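Local coordinates for protein pks18 (Mycobacterium tuberculosis, PDB 1TED) that probably makes tri- and tetraketide alpha-pyrones as a type III polyketide synthase, extending medium- and long-chain acyl-CoA starters with malonyl-CoA, at residues A[83-86]-A[91-94]; A[207-212]-A[219-224]. One frame throughout, in Å; residues are numbered along the deposited sequence.

Contact 1 (A[83-86]-A[91-94]); sequences MAVD and KFDV. With MYR (myristic acid), chain E.
Val85 and Phe92 meet by a CH-pi contact that closes a short connection in this thiolase-fold enzyme, where the chain leaves strand 80-82, turns and enters the short helix 92-95. No hydrogen bond links 83-86 to 91-94, so the evidence for the contact is the packing round one aromatic side chain. Phe92 begins with its CB 4.0 Å from Asp86 O. Its CG stands anti to its own carbonyl carbon (chi1 -63°), which carries the ring back toward the earlier loop. Along the ring rim, CD2 comes to 3.3 Å from Asp86 O. Further out, CE2 of Phe92 meets Val85 CG1 at 3.4 Å, and CZ at the tip reaches the other methyl, Val85 CG2, at 3.6 Å. Both branches of the valine thus touch the outer part of the ring. CG1 does so from over a face: it lies 3.8 Å from the Phe92 centroid and 24° off the ring normal, displaced toward the rim. On the opposite face Lys91 CE sits 3.5 Å above the ring plane, also toward the rim, so that the ring has an aliphatic carbon on each side. Leu108 of helix 102-125 also touches the Phe92 side chain, and His112 of the same helix packs against Val85. At the other end of the loop, Ala84 N is hydrogen-bonded to Asp226 OD2. Met83 takes no part in the Phe92 packing; its chain runs extended beyond CG to the bound myristic acid, where Met83 CE ends 3.3 Å from the carboxyl oxygen O1.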
# COMPACT_ATOMS: atom_id res chain seq x y z
N MET A 83 17.81 4.25 -16.80
CA MET A 83 17.38 2.88 -16.64
C MET A 83 18.37 2.01 -15.87
O MET A 83 19.57 2.00 -16.17
CB MET A 83 17.09 2.28 -18.01
CG MET A 83 16.02 3.04 -18.77
SD MET A 83 15.62 2.30 -20.35
CE MET A 83 14.66 3.64 -21.13
N ALA A 84 17.85 1.29 -14.88
CA ALA A 84 18.66 0.41 -14.04
C ALA A 84 19.17 -0.73 -14.89
O ALA A 84 20.29 -1.24 -14.71
CB ALA A 84 17.82 -0.13 -12.89
N VAL A 85 18.33 -1.13 -15.84
CA VAL A 85 18.61 -2.22 -16.76
C VAL A 85 18.52 -1.73 -18.21
O VAL A 85 17.77 -0.80 -18.52
CB VAL A 85 17.59 -3.37 -16.53
CG1 VAL A 85 17.29 -4.10 -17.82
CG2 VAL A 85 18.15 -4.34 -15.48
N ASP A 86 19.32 -2.34 -19.09
CA ASP A 86 19.31 -1.99 -20.51
C ASP A 86 18.44 -3.04 -21.18
O ASP A 86 18.92 -4.10 -21.56
CB ASP A 86 20.72 -2.07 -21.09
CG ASP A 86 20.80 -1.53 -22.51
OD1 ASP A 86 19.84 -1.75 -23.29
OD2 ASP A 86 21.81 -0.89 -22.84
N LYS A 91 22.26 -9.54 -23.27
CA LYS A 91 21.78 -10.51 -22.29
C LYS A 91 20.25 -10.56 -22.20
O LYS A 91 19.64 -11.59 -22.49
CB LYS A 91 22.36 -10.19 -20.90
CG LYS A 91 22.01 -8.80 -20.38
CD LYS A 91 22.61 -8.52 -19.00
CE LYS A 91 22.01 -9.42 -17.93
NZ LYS A 91 22.57 -9.11 -16.58
N PHE A 92 19.65 -9.44 -21.82
CA PHE A 92 18.20 -9.35 -21.65
C PHE A 92 17.36 -9.66 -22.88
O PHE A 92 16.22 -10.10 -22.74
CB PHE A 92 17.83 -7.96 -21.10
CG PHE A 92 18.39 -7.68 -19.74
CD1 PHE A 92 18.04 -8.46 -18.64
CD2 PHE A 92 19.30 -6.63 -19.55
CE1 PHE A 92 18.58 -8.21 -17.37
CE2 PHE A 92 19.84 -6.37 -18.29
CZ PHE A 92 19.48 -7.17 -17.20
N ASP A 93 17.89 -9.43 -24.07
CA ASP A 93 17.11 -9.70 -25.28
C ASP A 93 16.73 -11.17 -25.45
O ASP A 93 15.95 -11.51 -26.34
CB ASP A 93 17.86 -9.22 -26.53
CG ASP A 93 17.04 -8.23 -27.36
OD1 ASP A 93 15.80 -8.41 -27.46
OD2 ASP A 93 17.64 -7.28 -27.91
N VAL A 94 17.29 -12.04 -24.61
CA VAL A 94 16.96 -13.46 -24.68
C VAL A 94 15.98 -13.77 -23.56
O VAL A 94 15.20 -14.72 -23.62
CB VAL A 94 18.22 -14.34 -24.51
CG1 VAL A 94 17.86 -15.81 -24.72
CG2 VAL A 94 19.30 -13.90 -25.48
C1 MYR E . 12.93 1.01 -23.59
O1 MYR E . 13.94 1.69 -23.75
O2 MYR E . 12.17 0.82 -24.54
C2 MYR E . 12.63 0.39 -22.22
C3 MYR E . 11.39 1.03 -21.59
C4 MYR E . 11.10 0.43 -20.22
C5 MYR E . 9.84 1.03 -19.60
C6 MYR E . 8.57 0.68 -20.39
C7 MYR E . 8.21 -0.80 -20.29
C8 MYR E . 7.76 -1.20 -18.88
C9 MYR E . 6.48 -0.48 -18.47
C10 MYR E . 6.14 -0.78 -17.01
C11 MYR E . 4.90 -0.00 -16.57
C12 MYR E . 4.58 -0.26 -15.09
C13 MYR E . 3.38 0.58 -14.65
C14 MYR E . 3.07 0.36 -13.17

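Contact 2 (A[207-212]-A[219-224]); sequences VNAVFA and VIHSLF. With MYR (myristic acid), chain E.
The acyl-binding tunnel of this type III polyketide synthase is lined here by His221, which probably binds substrate by similarity to related enzymes, and by Phe211, against whose face the imidazole turns an edge. The two rings form an edge-to-face pair, with centroids 4.8 Å apart and planes at 55°. His221 ND1 provides the nearest edge atom, standing above the Phe211 ring toward its rim, 3.7 Å from Phe211 CD1. His221 reaches this place because its CG lies beside the backbone N and anti to the carbonyl carbon (chi1 -74°), sending the ring off the helix toward the loop. The exact placing of its CE1 corner against the loop backbone is doubtful, so the contact rests on the ring pair.

Bound myristic acid runs past the same His221 ring. Its methylene C7 lies 3.2 Å above the His221 ring plane, over the centre of one face. At the carboxyl end, MYR O2 comes to 3.1 Å from Phe211 CE1. Farther down the chain, C9 touches Ile220 CG2 at 3.6 Å, and C11 lies in the plane of the Phe224 ring at its edge, 3.5 Å from CD2. The sequence of partners, from a polar head near Phe211 to an apolar tail past Ile220 and Phe224, is consistent with a tunnel that takes long acyl chains.

Loop 207-212 follows strand 196-204, and helix 215-223 carries Ile220 and His221. Helix 102-125 backs the loop, its Arg105 NH1 bonding to the carbonyl oxygens of Val207 and Ala209. Strand 272-277 touches both segments, Ile273 on Asn208, Cys275 on Phe224 and Leu277 on Ile220, while helix 68-74 packs on Val219 and Ser222.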
# COMPACT_ATOMS: atom_id res chain seq x y z
N VAL A 207 12.78 -2.54 -15.70
CA VAL A 207 12.75 -3.92 -15.23
C VAL A 207 11.57 -4.71 -15.79
O VAL A 207 11.58 -5.94 -15.79
CB VAL A 207 12.74 -3.93 -13.68
CG1 VAL A 207 11.99 -5.12 -13.16
CG2 VAL A 207 14.16 -3.97 -13.18
N ASN A 208 10.55 -4.01 -16.29
CA ASN A 208 9.38 -4.68 -16.83
C ASN A 208 9.28 -4.62 -18.35
O ASN A 208 8.24 -4.93 -18.93
CB ASN A 208 8.09 -4.11 -16.22
CG ASN A 208 7.98 -4.37 -14.71
OD1 ASN A 208 8.43 -3.57 -13.89
ND2 ASN A 208 7.39 -5.51 -14.35
N ALA A 209 10.37 -4.23 -19.01
CA ALA A 209 10.39 -4.13 -20.47
C ALA A 209 9.98 -5.45 -21.14
O ALA A 209 10.45 -6.53 -20.76
CB ALA A 209 11.78 -3.73 -20.94
N VAL A 210 9.12 -5.36 -22.15
CA VAL A 210 8.65 -6.55 -22.86
C VAL A 210 8.63 -6.36 -24.38
O VAL A 210 8.87 -7.30 -25.13
CB VAL A 210 7.24 -6.95 -22.36
CG1 VAL A 210 6.68 -8.05 -23.22
CG2 VAL A 210 7.32 -7.44 -20.92
N PHE A 211 8.33 -5.13 -24.81
CA PHE A 211 8.26 -4.78 -26.22
C PHE A 211 7.21 -5.57 -27.00
O PHE A 211 7.54 -6.35 -27.88
CB PHE A 211 9.65 -4.95 -26.87
CG PHE A 211 10.71 -4.03 -26.29
CD1 PHE A 211 10.77 -2.69 -26.66
CD2 PHE A 211 11.62 -4.51 -25.36
CE1 PHE A 211 11.72 -1.84 -26.11
CE2 PHE A 211 12.59 -3.66 -24.80
CZ PHE A 211 12.63 -2.32 -25.18
N ALA A 212 5.95 -5.36 -26.64
CA ALA A 212 4.83 -6.03 -27.31
C ALA A 212 4.42 -5.25 -28.57
O ALA A 212 4.89 -4.13 -28.79
CB ALA A 212 3.65 -6.15 -26.34
N VAL A 219 3.90 2.78 -26.89
CA VAL A 219 3.84 4.11 -26.29
C VAL A 219 4.43 4.13 -24.89
O VAL A 219 5.21 5.02 -24.55
CB VAL A 219 2.37 4.62 -26.24
CG1 VAL A 219 2.28 5.87 -25.37
CG2 VAL A 219 1.88 4.92 -27.65
N ILE A 220 4.05 3.15 -24.07
CA ILE A 220 4.56 3.05 -22.71
C ILE A 220 6.08 2.88 -22.72
O ILE A 220 6.80 3.50 -21.95
CB ILE A 220 3.88 1.85 -21.98
CG1 ILE A 220 2.92 2.37 -20.92
CG2 ILE A 220 4.91 0.94 -21.37
CD1 ILE A 220 1.73 3.08 -21.49
N HIS A 221 6.56 2.03 -23.62
CA HIS A 221 7.99 1.77 -23.71
C HIS A 221 8.77 2.95 -24.27
O HIS A 221 10.00 2.97 -24.20
CB HIS A 221 8.24 0.52 -24.55
CG HIS A 221 7.91 -0.75 -23.84
ND1 HIS A 221 8.84 -1.76 -23.65
CD2 HIS A 221 6.76 -1.19 -23.28
CE1 HIS A 221 8.27 -2.76 -23.00
NE2 HIS A 221 7.01 -2.44 -22.77
N SER A 222 8.07 3.93 -24.82
CA SER A 222 8.75 5.10 -25.35
C SER A 222 8.69 6.22 -24.32
O SER A 222 9.43 7.20 -24.42
CB SER A 222 8.09 5.57 -26.66
OG SER A 222 6.92 6.34 -26.41
N LEU A 223 7.83 6.06 -23.32
CA LEU A 223 7.66 7.10 -22.30
C LEU A 223 8.19 6.82 -20.89
O LEU A 223 8.73 7.72 -20.25
CB LEU A 223 6.18 7.47 -22.18
CG LEU A 223 5.49 8.16 -23.36
CD1 LEU A 223 4.05 8.46 -22.98
CD2 LEU A 223 6.22 9.45 -23.71
N PHE A 224 8.03 5.60 -20.41
CA PHE A 224 8.43 5.25 -19.06
C PHE A 224 9.93 5.13 -18.77
O PHE A 224 10.69 4.55 -19.54
CB PHE A 224 7.68 3.99 -18.63
CG PHE A 224 6.18 4.16 -18.58
CD1 PHE A 224 5.57 5.30 -19.12
CD2 PHE A 224 5.37 3.20 -17.99
CE1 PHE A 224 4.18 5.47 -19.06
CE2 PHE A 224 3.97 3.36 -17.92
CZ PHE A 224 3.38 4.50 -18.46
C1 MYR E . 12.93 1.01 -23.59
O1 MYR E . 13.94 1.69 -23.75
O2 MYR E . 12.17 0.82 -24.54
C2 MYR E . 12.63 0.39 -22.22
C3 MYR E . 11.39 1.03 -21.59
C4 MYR E . 11.10 0.43 -20.22
C5 MYR E . 9.84 1.03 -19.60
C6 MYR E . 8.57 0.68 -20.39
C7 MYR E . 8.21 -0.80 -20.29
C8 MYR E . 7.76 -1.20 -18.88
C9 MYR E . 6.48 -0.48 -18.47
C10 MYR E . 6.14 -0.78 -17.01
C11 MYR E . 4.90 -0.00 -16.57
C12 MYR E . 4.58 -0.26 -15.09
C13 MYR E . 3.38 0.58 -14.65
C14 MYR E . 3.07 0.36 -13.17

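Overall arrangement
Both contacts are partly buried and follow one another in the same thiolase-fold chain, with centres 12 Å apart and nearest atoms about 4 Å apart; contact 1 closes a short loop, contact 2 folds a loop back on the next helix. Contact 1 lies farther out, about 23 Å from the chain centre against 18 Å, and of its touching residues only Val85 is buried, while in contact 2 Ala209 and His221 are. Neither has a hydrogen bond between its segments: the first rests on a methyl-to-ring contact, the second on two aromatic rings. Helix 102-125 backs both, and the myristic acid joins them, meeting contact 1 only at its carboxyl end, through one methionine, but contact 2 along much of its length.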